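Local coordinates for protein murein peptide amidase A (Escherichia coli O157:H7, PDB 5HXD) that probably hydrolyses the gamma-D-glutamyl-diaminopimelate amide bond of murein tripeptide as a zinc-dependent amidase of the M14 carboxypeptidase family, at residues E170-L175 / L230-K236; R99-N105 / P192-W198. One frame throughout, in Å; residues are numbered along the deposited sequence.

Overall arrangement
The two contacts lie in one M14 zinc peptidase domain, with centres about 25 Å apart and nearest atoms about 12 Å apart, and they do not touch. Their segments alternate along the chain. Contact 2 joins a loop to the start of helix 195-201, near the metal: the side chain of R99 lies about 7 Å from the bound zinc ion and about 3 Å from a cacodylate ion, and that of F195 is about 6 Å from that of H157, a predicted zinc ligand. Contact 1 is more remote, with the side chain of L175 about 11 Å from that of E210, the predicted proton donor/acceptor. L175 and L230 rest on strand 153-157, which ends at H157.

Contact 1 (E170-L175 / L230-K236); sequences ELGEWL and LLRWHPK
The W233 indole has L171 CD1 over the centre of one face and the backbone N of P235 over the rim of the other. L171 CD1 lies 3.5 Å from the centroid of the W233 five-membered ring in a CH-pi contact, while L171 CD2 reaches the W233 benzo carbons CE3 and CZ3. The NE1-CD1 edge of W233 points at one face of the W174 indole. This is an edge-to-face pair with planes at 63°, W233 NE1 coming within 3.4 Å of W174 CG. Near the plane of the W233 ring, at its CZ2, stands E170 CG, 4.0 Å away. These contacts bind helix 170-178 to the C-terminal tail that leaves helix 224-230 through a type I turn, L230 to W233. Both elements flank the central mixed sheet of the M14 peptidase fold: L175 rests on V154 and L230 on F156 of strand 153-157. Close to that sheet, L175 CD2 meets L230 CD2 at 3.8 Å, and W174 CZ3 touches L230 CD1. Farther along the tail, the W233 carbonyl O accepts a hydrogen bond from H73. E170 reaches across to the tail, crossing P235 at about a right angle, with CG anti to the backbone N (chi1 -178°) and an extended chain beyond it, which carries OE2 to within 2.8 Å of K236 N. That hydrogen bond is weak, bent to 118° at the hydrogen, and OE1 of the same carboxylate lies 3.5 Å from P235 CB.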
ATOM      1  N   GLU A 170      21.763  20.021  -7.449  1.00 59.36           N
ATOM      2  CA  GLU A 170      22.358  18.885  -8.150  1.00 60.94           C
ATOM      3  C   GLU A 170      21.517  17.606  -8.029  1.00 59.80           C
ATOM      4  O   GLU A 170      21.238  16.909  -9.022  1.00 54.36           O
ATOM      5  CB  GLU A 170      23.769  18.630  -7.618  1.00 58.71           C
ATOM      6  CG  GLU A 170      24.501  17.497  -8.313  1.00 58.52           C
ATOM      7  CD  GLU A 170      25.888  17.280  -7.757  1.00 62.12           C
ATOM      8  OE1 GLU A 170      26.291  18.066  -6.873  1.00 60.72           O
ATOM      9  OE2 GLU A 170      26.570  16.325  -8.194  1.00 61.12           O
ATOM     10  N   LEU A 171      21.136  17.305  -6.793  1.00 58.64           N
ATOM     11  CA  LEU A 171      20.338  16.136  -6.480  1.00 56.14           C
ATOM     12  C   LEU A 171      19.026  16.207  -7.250  1.00 55.93           C
ATOM     13  O   LEU A 171      18.538  15.205  -7.776  1.00 49.42           O
ATOM     14  CB  LEU A 171      20.105  16.067  -4.972  1.00 56.10           C
ATOM     15  CG  LEU A 171      19.457  14.830  -4.368  1.00 53.24           C
ATOM     16  CD1 LEU A 171      19.977  13.574  -5.042  1.00 52.52           C
ATOM     17  CD2 LEU A 171      19.766  14.809  -2.890  1.00 49.58           C
ATOM     18  N   GLY A 172      18.488  17.418  -7.342  1.00 56.50           N
ATOM     19  CA  GLY A 172      17.269  17.666  -8.083  1.00 59.30           C
ATOM     20  C   GLY A 172      17.411  17.369  -9.563  1.00 61.38           C
ATOM     21  O   GLY A 172      16.484  16.838 -10.189  1.00 61.46           O
ATOM     22  N   GLU A 173      18.569  17.715 -10.125  1.00 60.68           N
ATOM     23  CA  GLU A 173      18.841  17.452 -11.536  1.00 60.97           C
ATOM     24  C   GLU A 173      19.308  16.010 -11.735  1.00 57.18           C
ATOM     25  O   GLU A 173      19.069  15.418 -12.784  1.00 56.72           O
ATOM     26  CB  GLU A 173      19.866  18.456 -12.085  1.00 58.60           C
ATOM     27  CG  GLU A 173      19.318  19.882 -12.063  1.00 63.26           C
ATOM     28  CD  GLU A 173      20.235  20.925 -12.661  1.00 74.37           C
ATOM     29  OE1 GLU A 173      21.285  21.248 -12.048  1.00 66.72           O
ATOM     30  OE2 GLU A 173      19.874  21.443 -13.740  1.00 80.70           O
ATOM     31  N   TRP A 174      19.955  15.440 -10.725  1.00 55.02           N
ATOM     32  CA  TRP A 174      20.241  14.019 -10.749  1.00 50.07           C
ATOM     33  C   TRP A 174      18.941  13.236 -10.796  1.00 57.32           C
ATOM     34  O   TRP A 174      18.775  12.340 -11.627  1.00 57.74           O
ATOM     35  CB  TRP A 174      21.053  13.584  -9.533  1.00 51.81           C
ATOM     36  CG  TRP A 174      21.391  12.133  -9.618  1.00 53.56           C
ATOM     37  CD1 TRP A 174      22.472  11.585 -10.232  1.00 54.48           C
ATOM     38  CD2 TRP A 174      20.623  11.034  -9.102  1.00 56.66           C
ATOM     39  NE1 TRP A 174      22.436  10.216 -10.129  1.00 57.41           N
ATOM     40  CE2 TRP A 174      21.310   9.851  -9.439  1.00 56.46           C
ATOM     41  CE3 TRP A 174      19.424  10.935  -8.390  1.00 56.98           C
ATOM     42  CZ2 TRP A 174      20.837   8.581  -9.087  1.00 59.53           C
ATOM     43  CZ3 TRP A 174      18.952   9.666  -8.041  1.00 55.60           C
ATOM     44  CH2 TRP A 174      19.661   8.511  -8.388  1.00 54.62           C
ATOM     45  N   LEU A 175      18.024  13.572  -9.891  1.00 56.70           N
ATOM     46  CA  LEU A 175      16.753  12.861  -9.774  1.00 53.98           C
ATOM     47  C   LEU A 175      15.984  12.948 -11.077  1.00 54.56           C
ATOM     48  O   LEU A 175      15.402  11.960 -11.534  1.00 53.13           O
ATOM     49  CB  LEU A 175      15.911  13.432  -8.619  1.00 54.63           C
ATOM     50  CG  LEU A 175      16.352  13.090  -7.189  1.00 49.96           C
ATOM     51  CD1 LEU A 175      15.685  13.993  -6.168  1.00 46.14           C
ATOM     52  CD2 LEU A 175      16.087  11.626  -6.870  1.00 51.19           C
ATOM     53  N   LEU A 230      19.993   6.091  -5.805  1.00 57.60           N
ATOM     54  CA  LEU A 230      19.644   7.178  -4.889  1.00 54.40           C
ATOM     55  C   LEU A 230      20.028   6.855  -3.447  1.00 52.67           C
ATOM     56  O   LEU A 230      20.412   7.746  -2.682  1.00 51.36           O
ATOM     57  CB  LEU A 230      18.147   7.486  -4.965  1.00 57.92           C
ATOM     58  CG  LEU A 230      17.682   8.596  -4.018  1.00 57.15           C
ATOM     59  CD1 LEU A 230      18.513   9.863  -4.232  1.00 57.06           C
ATOM     60  CD2 LEU A 230      16.197   8.879  -4.193  1.00 52.43           C
ATOM     61  N   LEU A 231      19.928   5.580  -3.077  1.00 53.14           N
ATOM     62  CA  LEU A 231      20.333   5.141  -1.737  1.00 57.52           C
ATOM     63  C   LEU A 231      21.841   5.330  -1.503  1.00 55.06           C
ATOM     64  O   LEU A 231      22.288   5.360  -0.361  1.00 55.47           O
ATOM     65  CB  LEU A 231      19.943   3.675  -1.501  1.00 49.57           C
ATOM     66  CG  LEU A 231      18.446   3.332  -1.635  1.00 52.62           C
ATOM     67  CD1 LEU A 231      18.217   1.858  -1.906  1.00 53.16           C
ATOM     68  CD2 LEU A 231      17.668   3.744  -0.408  1.00 48.83           C
ATOM     69  N   ARG A 232      22.612   5.467  -2.582  1.00 52.10           N
ATOM     70  CA  ARG A 232      24.068   5.620  -2.482  1.00 57.86           C
ATOM     71  C   ARG A 232      24.577   6.899  -3.152  1.00 53.38           C
ATOM     72  O   ARG A 232      25.731   6.966  -3.554  1.00 53.75           O
ATOM     73  CB  ARG A 232      24.773   4.409  -3.112  1.00 58.19           C
ATOM     74  CG  ARG A 232      24.407   4.186  -4.582  1.00 57.36           C
ATOM     75  CD  ARG A 232      25.272   3.119  -5.253  1.00 55.67           C
ATOM     76  NE  ARG A 232      25.087   3.101  -6.707  1.00 54.08           N
ATOM     77  CZ  ARG A 232      25.769   2.319  -7.540  1.00 58.80           C
ATOM     78  NH1 ARG A 232      26.677   1.485  -7.059  1.00 61.18           N
ATOM     79  NH2 ARG A 232      25.541   2.364  -8.851  1.00 57.09           N
ATOM     80  N   TRP A 233      23.714   7.902  -3.277  1.00 52.39           N
ATOM     81  CA  TRP A 233      24.025   9.099  -4.045  1.00 54.52           C
ATOM     82  C   TRP A 233      24.980  10.027  -3.312  1.00 59.22           C
ATOM     83  O   TRP A 233      24.804  10.292  -2.126  1.00 63.27           O
ATOM     84  CB  TRP A 233      22.749   9.862  -4.391  1.00 51.95           C
ATOM     85  CG  TRP A 233      22.975  11.178  -5.142  1.00 60.11           C
ATOM     86  CD1 TRP A 233      22.948  11.358  -6.495  1.00 59.02           C
ATOM     87  CD2 TRP A 233      23.244  12.481  -4.582  1.00 59.50           C
ATOM     88  NE1 TRP A 233      23.187  12.678  -6.813  1.00 57.73           N
ATOM     89  CE2 TRP A 233      23.370  13.397  -5.643  1.00 57.22           C
ATOM     90  CE3 TRP A 233      23.401  12.970  -3.269  1.00 57.87           C
ATOM     91  CZ2 TRP A 233      23.634  14.753  -5.466  1.00 57.77           C
ATOM     92  CZ3 TRP A 233      23.660  14.322  -3.083  1.00 53.18           C
ATOM     93  CH2 TRP A 233      23.771  15.197  -4.175  1.00 54.84           C
ATOM     94  N   HIS A 234      25.985  10.525  -4.027  1.00 59.79           N
ATOM     95  CA  HIS A 234      26.859  11.580  -3.512  1.00 64.20           C
ATOM     96  C   HIS A 234      27.076  12.620  -4.608  1.00 65.02           C
ATOM     97  O   HIS A 234      26.894  12.314  -5.793  1.00 64.20           O
ATOM     98  CB  HIS A 234      28.204  11.016  -3.009  1.00 62.04           C
ATOM     99  CG  HIS A 234      28.953  10.223  -4.021  1.00 68.77           C
ATOM    100  ND1 HIS A 234      29.041   8.830  -3.975  1.00 73.61           N
ATOM    101  CD2 HIS A 234      29.675  10.578  -5.107  1.00 67.16           C
ATOM    102  CE1 HIS A 234      29.760   8.398  -4.972  1.00 72.31           C
ATOM    103  NE2 HIS A 234      30.165   9.447  -5.693  1.00 64.79           N
ATOM    104  N   PRO A 235      27.430  13.864  -4.219  1.00 66.85           N
ATOM    105  CA  PRO A 235      27.640  14.903  -5.236  1.00 64.85           C
ATOM    106  C   PRO A 235      28.846  14.606  -6.139  1.00 69.85           C
ATOM    107  O   PRO A 235      29.620  13.692  -5.847  1.00 69.32           O
ATOM    108  CB  PRO A 235      27.844  16.175  -4.405  1.00 58.42           C
ATOM    109  CG  PRO A 235      28.164  15.701  -3.022  1.00 52.80           C
ATOM    110  CD  PRO A 235      27.473  14.410  -2.849  1.00 58.20           C
ATOM    111  N   LYS A 236      28.990  15.396  -7.202  1.00 70.53           N
ATOM    112  CA  LYS A 236      29.839  15.080  -8.360  1.00 76.35           C
ATOM    113  C   LYS A 236      31.273  14.569  -8.127  1.00 84.57           C
ATOM    114  O   LYS A 236      31.702  13.641  -8.821  1.00 87.65           O
ATOM    115  CB  LYS A 236      29.933  16.315  -9.265  1.00 80.40           C
ATOM    116  CG  LYS A 236      29.919  15.970 -10.754  1.00 85.57           C
ATOM    117  CD  LYS A 236      30.875  16.839 -11.556  1.00 83.91           C
ATOM    118  CE  LYS A 236      31.275  16.129 -12.844  1.00 80.13           C
ATOM    119  NZ  LYS A 236      32.489  16.722 -13.451  1.00 79.55           N
TER

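Contact 2 (R99-N105 / P192-W198); sequences RNFPAAN and PGSFGSW
N105 joins its loop to segment 192-198 with both ends of its amide. OD1 accepts from G193 N at 3.0 Å in a nearly straight bond (168°), although the donor stands well above the carbonyl plane. ND2 donates to S197 OG at 2.9 Å, tilted 24° from the amide plane. S197 OG in turn donates to S194 OG (3.2 Å), and S194 OG, the N-cap of helix 195-201, also accepts from S197 N, 3.0 Å away. F195 N, in the first turn, is taken up by N98 OD1. The loop and the helix start lie on the zinc-site side of the M14 peptidase fold, and the R99 side chain lies near the metal centre, about 7 Å from the zinc ion, its CD passing 3.1 Å from P192 O. G193 O accepts from F101 N (2.6 Å). N100 turns its amide the other way, to T128 O, E135 N and T138 OG1. Next to these polar groups, F195 sets the edge of its ring against the face of F101, planes 64° apart, and A103 CB abuts W198 N at 3.5 Å.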
ATOM      1  N   ARG A  99      -0.884  18.151   5.176  1.00 38.32           N
ATOM      2  CA  ARG A  99      -1.397  19.477   5.514  1.00 39.03           C
ATOM      3  C   ARG A  99      -1.315  19.626   7.018  1.00 39.51           C
ATOM      4  O   ARG A  99      -1.758  20.634   7.568  1.00 45.17           O
ATOM      5  CB  ARG A  99      -2.847  19.695   5.041  1.00 39.39           C
ATOM      6  CG  ARG A  99      -3.079  19.539   3.550  1.00 38.78           C
ATOM      7  CD  ARG A  99      -2.368  20.608   2.758  1.00 35.95           C
ATOM      8  NE  ARG A  99      -2.583  20.446   1.331  1.00 38.08           N
ATOM      9  CZ  ARG A  99      -1.924  19.585   0.560  1.00 42.05           C
ATOM     10  NH1 ARG A  99      -0.993  18.786   1.077  1.00 39.66           N
ATOM     11  NH2 ARG A  99      -2.215  19.508  -0.735  1.00 42.52           N
ATOM     12  N   ASN A 100      -0.735  18.620   7.670  1.00 36.20           N
ATOM     13  CA  ASN A 100      -0.666  18.546   9.133  1.00 39.12           C
ATOM     14  C   ASN A 100       0.683  18.964   9.796  1.00 43.68           C
ATOM     15  O   ASN A 100       0.821  18.899  11.017  1.00 43.87           O
ATOM     16  CB  ASN A 100      -1.019  17.114   9.564  1.00 37.25           C
ATOM     17  CG  ASN A 100      -1.472  17.023  11.019  1.00 44.94           C
ATOM     18  OD1 ASN A 100      -0.915  16.250  11.809  1.00 43.59           O
ATOM     19  ND2 ASN A 100      -2.485  17.814  11.381  1.00 43.99           N
ATOM     20  N   PHE A 101       1.675  19.396   9.023  1.00 38.88           N
ATOM     21  CA  PHE A 101       2.970  19.699   9.621  1.00 38.40           C
ATOM     22  C   PHE A 101       2.994  21.104  10.224  1.00 42.67           C
ATOM     23  O   PHE A 101       2.518  22.065   9.608  1.00 38.39           O
ATOM     24  CB  PHE A 101       4.095  19.523   8.593  1.00 38.89           C
ATOM     25  CG  PHE A 101       4.432  18.087   8.311  1.00 37.37           C
ATOM     26  CD1 PHE A 101       5.482  17.466   8.975  1.00 37.67           C
ATOM     27  CD2 PHE A 101       3.689  17.349   7.404  1.00 37.41           C
ATOM     28  CE1 PHE A 101       5.802  16.130   8.739  1.00 35.38           C
ATOM     29  CE2 PHE A 101       4.000  16.012   7.157  1.00 39.94           C
ATOM     30  CZ  PHE A 101       5.069  15.401   7.835  1.00 38.51           C
ATOM     31  N   PRO A 102       3.565  21.229  11.440  1.00 44.60           N
ATOM     32  CA  PRO A 102       3.592  22.482  12.207  1.00 41.04           C
ATOM     33  C   PRO A 102       4.417  23.609  11.561  1.00 42.50           C
ATOM     34  O   PRO A 102       4.961  24.448  12.276  1.00 45.09           O
ATOM     35  CB  PRO A 102       4.212  22.057  13.538  1.00 42.93           C
ATOM     36  CG  PRO A 102       5.020  20.850  13.204  1.00 45.51           C
ATOM     37  CD  PRO A 102       4.219  20.128  12.171  1.00 38.92           C
ATOM     38  N   ALA A 103       4.486  23.630  10.234  1.00 38.23           N
ATOM     39  CA  ALA A 103       4.988  24.776   9.484  1.00 42.63           C
ATOM     40  C   ALA A 103       4.262  26.066   9.866  1.00 44.73           C
ATOM     41  O   ALA A 103       3.176  26.027  10.455  1.00 46.18           O
ATOM     42  CB  ALA A 103       4.849  24.523   7.996  1.00 40.17           C
ATOM     43  N   ALA A 104       4.851  27.213   9.538  1.00 42.17           N
ATOM     44  CA  ALA A 104       4.214  28.480   9.884  1.00 43.80           C
ATOM     45  C   ALA A 104       2.893  28.641   9.116  1.00 44.88           C
ATOM     46  O   ALA A 104       1.922  29.187   9.643  1.00 45.46           O
ATOM     47  CB  ALA A 104       5.149  29.655   9.615  1.00 40.51           C
ATOM     48  N   ASN A 105       2.843  28.129   7.890  1.00 44.09           N
ATOM     49  CA  ASN A 105       1.679  28.349   7.027  1.00 45.48           C
ATOM     50  C   ASN A 105       0.514  27.387   7.247  1.00 43.94           C
ATOM     51  O   ASN A 105      -0.378  27.328   6.406  1.00 44.24           O
ATOM     52  CB  ASN A 105       2.090  28.279   5.556  1.00 38.97           C
ATOM     53  CG  ASN A 105       2.491  26.886   5.129  1.00 37.43           C
ATOM     54  OD1 ASN A 105       2.637  25.982   5.954  1.00 38.50           O
ATOM     55  ND2 ASN A 105       2.696  26.705   3.834  1.00 36.66           N
ATOM     56  N   PRO A 192      -0.744  24.343   2.443  1.00 42.92           N
ATOM     57  CA  PRO A 192      -0.461  24.759   3.822  1.00 37.01           C
ATOM     58  C   PRO A 192      -0.215  23.570   4.740  1.00 39.57           C
ATOM     59  O   PRO A 192      -0.926  22.574   4.656  1.00 40.57           O
ATOM     60  CB  PRO A 192      -1.736  25.500   4.236  1.00 43.81           C
ATOM     61  CG  PRO A 192      -2.813  24.925   3.368  1.00 36.30           C
ATOM     62  CD  PRO A 192      -2.142  24.628   2.054  1.00 35.75           C
ATOM     63  N   GLY A 193       0.790  23.663   5.602  1.00 39.80           N
ATOM     64  CA  GLY A 193       1.086  22.596   6.542  1.00 38.29           C
ATOM     65  C   GLY A 193       1.767  21.389   5.916  1.00 40.00           C
ATOM     66  O   GLY A 193       1.895  20.355   6.566  1.00 42.36           O
ATOM     67  N   SER A 194       2.210  21.512   4.665  1.00 40.86           N
ATOM     68  CA  SER A 194       2.904  20.416   3.970  1.00 42.18           C
ATOM     69  C   SER A 194       4.284  20.106   4.577  1.00 41.57           C
ATOM     70  O   SER A 194       4.862  20.930   5.295  1.00 39.25           O
ATOM     71  CB  SER A 194       3.063  20.738   2.482  1.00 41.42           C
ATOM     72  OG  SER A 194       4.173  21.590   2.256  1.00 39.40           O
ATOM     73  N   PHE A 195       4.792  18.908   4.297  1.00 37.86           N
ATOM     74  CA  PHE A 195       6.054  18.467   4.864  1.00 36.60           C
ATOM     75  C   PHE A 195       7.176  19.385   4.360  1.00 42.28           C
ATOM     76  O   PHE A 195       8.039  19.818   5.126  1.00 43.47           O
ATOM     77  CB  PHE A 195       6.320  17.003   4.507  1.00 34.70           C
ATOM     78  CG  PHE A 195       7.711  16.539   4.824  1.00 39.42           C
ATOM     79  CD1 PHE A 195       8.121  16.373   6.138  1.00 42.79           C
ATOM     80  CD2 PHE A 195       8.616  16.280   3.810  1.00 39.75           C
ATOM     81  CE1 PHE A 195       9.408  15.955   6.435  1.00 37.30           C
ATOM     82  CE2 PHE A 195       9.893  15.863   4.093  1.00 41.01           C
ATOM     83  CZ  PHE A 195      10.291  15.692   5.412  1.00 41.32           C
ATOM     84  N   GLY A 196       7.129  19.711   3.074  1.00 40.67           N
ATOM     85  CA  GLY A 196       8.070  20.638   2.489  1.00 38.86           C
ATOM     86  C   GLY A 196       7.973  22.026   3.080  1.00 38.73           C
ATOM     87  O   GLY A 196       8.978  22.718   3.199  1.00 45.61           O
ATOM     88  N   SER A 197       6.768  22.443   3.445  1.00 39.71           N
ATOM     89  CA  SER A 197       6.581  23.740   4.080  1.00 39.18           C
ATOM     90  C   SER A 197       7.255  23.769   5.450  1.00 42.81           C
ATOM     91  O   SER A 197       7.788  24.799   5.881  1.00 43.74           O
ATOM     92  CB  SER A 197       5.096  24.067   4.226  1.00 39.27           C
ATOM     93  OG  SER A 197       4.555  24.618   3.042  1.00 41.38           O
ATOM     94  N   TRP A 198       7.203  22.636   6.138  1.00 39.41           N
ATOM     95  CA  TRP A 198       7.829  22.511   7.439  1.00 43.45           C
ATOM     96  C   TRP A 198       9.348  22.487   7.284  1.00 46.39           C
ATOM     97  O   TRP A 198      10.093  23.035   8.087  1.00 42.72           O
ATOM     98  CB  TRP A 198       7.349  21.244   8.124  1.00 39.06           C
ATOM     99  CG  TRP A 198       7.857  21.066   9.517  1.00 43.84           C
ATOM    100  CD1 TRP A 198       7.473  21.757  10.627  1.00 45.31           C
ATOM    101  CD2 TRP A 198       8.819  20.105   9.957  1.00 45.26           C
ATOM    102  NE1 TRP A 198       8.139  21.289  11.734  1.00 43.58           N
ATOM    103  CE2 TRP A 198       8.969  20.273  11.349  1.00 41.38           C
ATOM    104  CE3 TRP A 198       9.566  19.115   9.309  1.00 42.76           C
ATOM    105  CZ2 TRP A 198       9.827  19.493  12.099  1.00 40.22           C
ATOM    106  CZ3 TRP A 198      10.419  18.357  10.047  1.00 38.56           C
ATOM    107  CH2 TRP A 198      10.539  18.540  11.434  1.00 43.36           C
TER